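PDB 2UX8: glucose-1-phosphate uridylyltransferase from Sphingomonas elodea, which probably catalyses the transfer of a uridylyl group from UTP to alpha-D-glucose 1-phosphate, giving UDP-glucose and diphosphate. Local coordinates for residues Glu115-Gly118 with Leu119-Val123; Asp128-Asp132 with Glu133-Val137. All coordinates share one frame; numbering follows the deposited sequence.

Interaction 1: Glu115-Gly118 with Leu119-Val123; sequences EPMG and LGHAV
Met-117 lies across the imidazole of His-121, four residues further on. Its CB starts the contact, 3.7 Å from His-121 CG. CG stands anti to the carbonyl carbon of Met-117 (chi1 -69°), which lifts the chain off the ring. SD then sits above the ring, 4.5 Å from the centroid of His-121. The chain bends at chi3 and brings the methyl down onto the same face. CE is 3.7 Å from the ring centroid of His-121, a CH-pi contact displaced toward the rim, and comes nearest to CE1 of His-121 at 3.4 Å. The carbonyl O of Glu-115 approaches the His-121 ring obliquely, 3.6 Å from CD2. This O also accepts a weak bond from Met-117 N, closing an inverse gamma turn centred on Pro-116. The carboxylate of Glu-115 turns to Arg-102 of the second subunit in a salt bridge. An alanine in place of His-121 would remove the ring and is likely to leave the Met-117 methyl without its aromatic partner and free to turn. Beyond Met-117, Gly-118 takes a positive phi, and its O accepts the N-H of Ala-122 at 3.0 Å. This is the first turn of helix 119-125, with Gly-118 as N-cap, and the helix starts at Leu-119 in the glucose-1-phosphate pocket.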
ATOM      1  N   GLU C 115     -16.259   6.884  -5.236  1.00 55.07           N
ATOM      2  CA  GLU C 115     -17.525   6.431  -4.658  1.00 57.34           C
ATOM      3  C   GLU C 115     -18.100   5.290  -5.493  1.00 58.36           C
ATOM      4  O   GLU C 115     -18.198   5.394  -6.714  1.00 58.36           O
ATOM      5  CB  GLU C 115     -18.514   7.599  -4.621  1.00101.00           C
ATOM      6  CG  GLU C 115     -17.879   8.911  -4.161  1.00101.00           C
ATOM      7  CD  GLU C 115     -18.817  10.105  -4.252  1.00101.00           C
ATOM      8  OE1 GLU C 115     -20.004   9.917  -4.580  1.00101.00           O
ATOM      9  OE2 GLU C 115     -18.368  11.240  -3.988  1.00101.00           O
ATOM     10  N   PRO C 116     -18.486   4.181  -4.847  1.00 74.33           N
ATOM     11  CA  PRO C 116     -19.046   3.041  -5.582  1.00 74.97           C
ATOM     12  C   PRO C 116     -20.470   3.295  -6.072  1.00 75.21           C
ATOM     13  O   PRO C 116     -21.436   2.916  -5.413  1.00 75.43           O
ATOM     14  CB  PRO C 116     -18.974   1.915  -4.562  1.00 88.68           C
ATOM     15  CG  PRO C 116     -19.239   2.637  -3.278  1.00 88.63           C
ATOM     16  CD  PRO C 116     -18.393   3.887  -3.408  1.00 88.47           C
ATOM     17  N   MET C 117     -20.593   3.925  -7.236  1.00 67.07           N
ATOM     18  CA  MET C 117     -21.905   4.243  -7.793  1.00 67.03           C
ATOM     19  C   MET C 117     -22.337   3.462  -9.032  1.00 65.45           C
ATOM     20  O   MET C 117     -23.189   3.929  -9.793  1.00 65.63           O
ATOM     21  CB  MET C 117     -21.994   5.736  -8.108  1.00 68.93           C
ATOM     22  CG  MET C 117     -22.017   6.625  -6.889  1.00 70.22           C
ATOM     23  SD  MET C 117     -22.581   8.275  -7.312  1.00 72.57           S
ATOM     24  CE  MET C 117     -21.030   9.163  -7.471  1.00 73.56           C
ATOM     25  N   GLY C 118     -21.756   2.291  -9.253  1.00 62.39           N
ATOM     26  CA  GLY C 118     -22.167   1.509 -10.404  1.00 60.39           C
ATOM     27  C   GLY C 118     -21.384   1.666 -11.696  1.00 58.81           C
ATOM     28  O   GLY C 118     -20.514   2.532 -11.837  1.00 59.27           O
ATOM     29  N   LEU C 119     -21.738   0.819 -12.657  1.00 44.96           N
ATOM     30  CA  LEU C 119     -21.089   0.755 -13.963  1.00 43.17           C
ATOM     31  C   LEU C 119     -21.068   2.026 -14.785  1.00 42.75           C
ATOM     32  O   LEU C 119     -20.030   2.389 -15.334  1.00 42.26           O
ATOM     33  CB  LEU C 119     -21.724  -0.359 -14.789  1.00 41.51           C
ATOM     34  CG  LEU C 119     -21.137  -0.647 -16.172  1.00 41.61           C
ATOM     35  CD1 LEU C 119     -19.672  -1.015 -16.051  1.00 41.76           C
ATOM     36  CD2 LEU C 119     -21.915  -1.784 -16.826  1.00 41.15           C
ATOM     37  N   GLY C 120     -22.211   2.692 -14.888  1.00 42.69           N
ATOM     38  CA  GLY C 120     -22.261   3.912 -15.665  1.00 42.01           C
ATOM     39  C   GLY C 120     -21.315   4.951 -15.106  1.00 41.64           C
ATOM     40  O   GLY C 120     -20.524   5.549 -15.839  1.00 42.95           O
ATOM     41  N   HIS C 121     -21.395   5.164 -13.799  1.00 36.33           N
ATOM     42  CA  HIS C 121     -20.548   6.141 -13.141  1.00 35.40           C
ATOM     43  C   HIS C 121     -19.086   5.801 -13.373  1.00 34.28           C
ATOM     44  O   HIS C 121     -18.267   6.687 -13.616  1.00 34.69           O
ATOM     45  CB  HIS C 121     -20.836   6.161 -11.640  1.00 45.87           C
ATOM     46  CG  HIS C 121     -19.879   6.999 -10.851  1.00 47.50           C
ATOM     47  ND1 HIS C 121     -19.905   8.377 -10.868  1.00 48.67           N
ATOM     48  CD2 HIS C 121     -18.857   6.651 -10.038  1.00 48.48           C
ATOM     49  CE1 HIS C 121     -18.941   8.843 -10.095  1.00 48.74           C
ATOM     50  NE2 HIS C 121     -18.289   7.816  -9.579  1.00 49.84           N
ATOM     51  N   ALA C 122     -18.770   4.514 -13.294  1.00 39.01           N
ATOM     52  CA  ALA C 122     -17.408   4.032 -13.483  1.00 37.89           C
ATOM     53  C   ALA C 122     -16.886   4.400 -14.871  1.00 37.16           C
ATOM     54  O   ALA C 122     -15.810   4.977 -15.024  1.00 37.45           O
ATOM     55  CB  ALA C 122     -17.375   2.524 -13.291  1.00 22.45           C
ATOM     56  N   VAL C 123     -17.657   4.060 -15.891  1.00 33.32           N
ATOM     57  CA  VAL C 123     -17.262   4.382 -17.245  1.00 32.38           C
ATOM     58  C   VAL C 123     -17.103   5.895 -17.373  1.00 32.39           C
ATOM     59  O   VAL C 123     -16.157   6.383 -17.986  1.00 31.51           O
ATOM     60  CB  VAL C 123     -18.315   3.863 -18.263  1.00 25.71           C
ATOM     61  CG1 VAL C 123     -18.047   4.419 -19.638  1.00 23.72           C
ATOM     62  CG2 VAL C 123     -18.271   2.348 -18.308  1.00 23.68           C
TER

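Interaction 2: Asp128-Asp132 with Glu133-Val137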
ATOM      1  N   ASP C 128     -12.444  11.880 -19.675  1.00 51.55           N
ATOM      2  CA  ASP C 128     -11.370  12.714 -20.182  1.00 53.63           C
ATOM      3  C   ASP C 128     -10.184  11.978 -20.783  1.00 53.49           C
ATOM      4  O   ASP C 128      -9.416  12.558 -21.548  1.00 53.67           O
ATOM      5  CB  ASP C 128     -10.912  13.685 -19.085  1.00 96.13           C
ATOM      6  CG  ASP C 128     -11.977  14.734 -18.752  1.00100.32           C
ATOM      7  OD1 ASP C 128     -12.641  15.218 -19.693  1.00104.98           O
ATOM      8  OD2 ASP C 128     -12.143  15.086 -17.565  1.00104.00           O
ATOM      9  N   ILE C 129     -10.032  10.701 -20.452  1.00 42.49           N
ATOM     10  CA  ILE C 129      -8.921   9.934 -20.994  1.00 42.49           C
ATOM     11  C   ILE C 129      -9.295   9.370 -22.363  1.00 43.07           C
ATOM     12  O   ILE C 129      -8.437   9.154 -23.213  1.00 43.45           O
ATOM     13  CB  ILE C 129      -8.530   8.797 -20.041  1.00 39.03           C
ATOM     14  CG1 ILE C 129      -8.451   9.359 -18.618  1.00 38.74           C
ATOM     15  CG2 ILE C 129      -7.218   8.163 -20.481  1.00 38.73           C
ATOM     16  CD1 ILE C 129      -7.351   8.805 -17.771  1.00 39.82           C
ATOM     17  N   VAL C 130     -10.587   9.157 -22.576  1.00 56.46           N
ATOM     18  CA  VAL C 130     -11.071   8.621 -23.829  1.00 56.37           C
ATOM     19  C   VAL C 130     -11.220   9.726 -24.867  1.00 56.97           C
ATOM     20  O   VAL C 130     -10.695   9.606 -25.973  1.00 57.24           O
ATOM     21  CB  VAL C 130     -12.382   7.901 -23.614  1.00 45.91           C
ATOM     22  CG1 VAL C 130     -13.004   7.555 -24.958  1.00 45.32           C
ATOM     23  CG2 VAL C 130     -12.120   6.634 -22.785  1.00 43.62           C
ATOM     24  N   GLY C 131     -11.935  10.791 -24.514  1.00 60.55           N
ATOM     25  CA  GLY C 131     -12.063  11.925 -25.418  1.00 61.44           C
ATOM     26  C   GLY C 131     -13.100  11.765 -26.499  1.00 61.80           C
ATOM     27  O   GLY C 131     -14.235  11.396 -26.206  1.00 61.86           O
ATOM     28  N   ASP C 132     -12.742  12.089 -27.736  1.00 48.24           N
ATOM     29  CA  ASP C 132     -13.682  11.901 -28.830  1.00 48.87           C
ATOM     30  C   ASP C 132     -13.204  10.659 -29.565  1.00 47.94           C
ATOM     31  O   ASP C 132     -12.782  10.730 -30.714  1.00 47.96           O
ATOM     32  CB  ASP C 132     -13.683  13.072 -29.811  1.00 65.72           C
ATOM     33  CG  ASP C 132     -15.019  13.225 -30.530  1.00 68.95           C
ATOM     34  OD1 ASP C 132     -15.011  13.624 -31.709  1.00 71.91           O
ATOM     35  OD2 ASP C 132     -16.080  12.963 -29.919  1.00 70.37           O
ATOM     36  N   GLU C 133     -13.263   9.515 -28.902  1.00 56.93           N
ATOM     37  CA  GLU C 133     -12.812   8.274 -29.511  1.00 55.35           C
ATOM     38  C   GLU C 133     -13.746   7.168 -29.114  1.00 53.57           C
ATOM     39  O   GLU C 133     -14.395   7.242 -28.080  1.00 53.91           O
ATOM     40  CB  GLU C 133     -11.406   7.897 -29.012  1.00 53.37           C
ATOM     41  CG  GLU C 133     -10.295   8.858 -29.395  1.00 55.75           C
ATOM     42  CD  GLU C 133      -8.894   8.273 -29.214  1.00 58.58           C
ATOM     43  OE1 GLU C 133      -8.651   7.129 -29.661  1.00 59.73           O
ATOM     44  OE2 GLU C 133      -8.027   8.974 -28.651  1.00 58.96           O
ATOM     45  N   PRO C 134     -13.862   6.143 -29.956  1.00 53.59           N
ATOM     46  CA  PRO C 134     -14.739   5.028 -29.605  1.00 51.56           C
ATOM     47  C   PRO C 134     -13.952   4.252 -28.538  1.00 49.37           C
ATOM     48  O   PRO C 134     -12.726   4.315 -28.511  1.00 50.08           O
ATOM     49  CB  PRO C 134     -14.878   4.279 -30.929  1.00 26.12           C
ATOM     50  CG  PRO C 134     -13.614   4.619 -31.653  1.00 27.00           C
ATOM     51  CD  PRO C 134     -13.435   6.067 -31.363  1.00 27.56           C
ATOM     52  N   PHE C 135     -14.633   3.544 -27.650  1.00 34.83           N
ATOM     53  CA  PHE C 135     -13.910   2.822 -26.614  1.00 32.19           C
ATOM     54  C   PHE C 135     -14.551   1.486 -26.286  1.00 31.15           C
ATOM     55  O   PHE C 135     -15.723   1.273 -26.575  1.00 30.50           O
ATOM     56  CB  PHE C 135     -13.816   3.697 -25.355  1.00 29.18           C
ATOM     57  CG  PHE C 135     -15.149   4.086 -24.791  1.00 28.00           C
ATOM     58  CD1 PHE C 135     -15.683   3.411 -23.700  1.00 24.97           C
ATOM     59  CD2 PHE C 135     -15.898   5.100 -25.385  1.00 26.10           C
ATOM     60  CE1 PHE C 135     -16.953   3.739 -23.204  1.00 21.15           C
ATOM     61  CE2 PHE C 135     -17.154   5.432 -24.907  1.00 24.55           C
ATOM     62  CZ  PHE C 135     -17.687   4.748 -23.809  1.00 24.89           C
ATOM     63  N   ALA C 136     -13.764   0.592 -25.694  1.00 30.92           N
ATOM     64  CA  ALA C 136     -14.239  -0.724 -25.289  1.00 30.64           C
ATOM     65  C   ALA C 136     -14.427  -0.747 -23.766  1.00 31.02           C
ATOM     66  O   ALA C 136     -13.887   0.095 -23.050  1.00 31.39           O
ATOM     67  CB  ALA C 136     -13.228  -1.785 -25.698  1.00  4.32           C
ATOM     68  N   VAL C 137     -15.201  -1.706 -23.281  1.00 34.18           N
ATOM     69  CA  VAL C 137     -15.431  -1.849 -21.856  1.00 34.08           C
ATOM     70  C   VAL C 137     -15.463  -3.340 -21.576  1.00 34.73           C
ATOM     71  O   VAL C 137     -16.201  -4.084 -22.229  1.00 35.54           O
ATOM     72  CB  VAL C 137     -16.768  -1.209 -21.425  1.00 29.61           C
ATOM     73  CG1 VAL C 137     -17.061  -1.541 -19.973  1.00 27.28           C
ATOM     74  CG2 VAL C 137     -16.707   0.300 -21.615  1.00 29.49           C
TER
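Val-130 packs against Phe-135 where helix 127-130 gives way to strand 135-138. One branch of the valine does the work. Val-130 CG1, anti to its own backbone N (chi1 170°), is 3.8 Å from CD2 of Phe-135. It meets the ring obliquely, and the two side chains cross at about a right angle. The same methyl also lies 3.4 Å from the carbonyl O of Glu-133. That O sits at the edge of the Phe-135 ring, in its plane. Phe-135 CB points toward the helix segment. Its chi1 of 60° then carries the ring past Val-130 CG1, and the methyl meets the near side of the phenylalanine, at CB, CG and CD2. Met-223 of helix 221-228 and Leu-218 also pack on this ring, so the apolar part is closely enclosed.

The turn joins a helix to a strand of the central sheet. Strand 135-138 runs parallel to 16-21, completing a beta-alpha-beta crossover that began at strand 108-112. Gly-131, with positive phi, is where the chain leaves helical geometry.

Glu-133 is buried, and its CB is 3.6 Å from the carbonyl O of Val-130. Its carboxylate runs on past the helix end to salt bridges from OE2 to both Arg-15 and Lys-16. The ammonium of Lys-16 also bonds to the carbonyl O of Ile-129, and weakly to that of Val-130. A positive charge beside these C-terminal carbonyls is probably favourable.

The outer side is looser. Asp-132 is exposed, its CB points away from Glu-133-Val-137, and its side chain borders Pro-220 and Arg-224. Across the turn itself, Glu-133 N gives only a weak bond to Gly-131 O, at 3.4 Å.

In the fold
Interactions 1 and 2 follow one another in the chain, with their centres 16 Å apart. Helix 119-125 begins in interaction 1, and the short helix 127-130 that follows leads into the turn of interaction 2. The two meet directly through Val-123. Its CG1 lies 3.8 Å from CE1 of Phe-135, and its CG2 lies 4.2 Å from CG2 of Val-137. Interaction 1 is the one at the ligand: the Leu-119 side chain is about 4 Å from bound glucose 1-phosphate, and that of Phe-135 about 13 Å. Tyr-216, a binding residue, lies near both: its side chain is about 4 Å from that of Leu-119, and the Val-137 side chain packs on this residue.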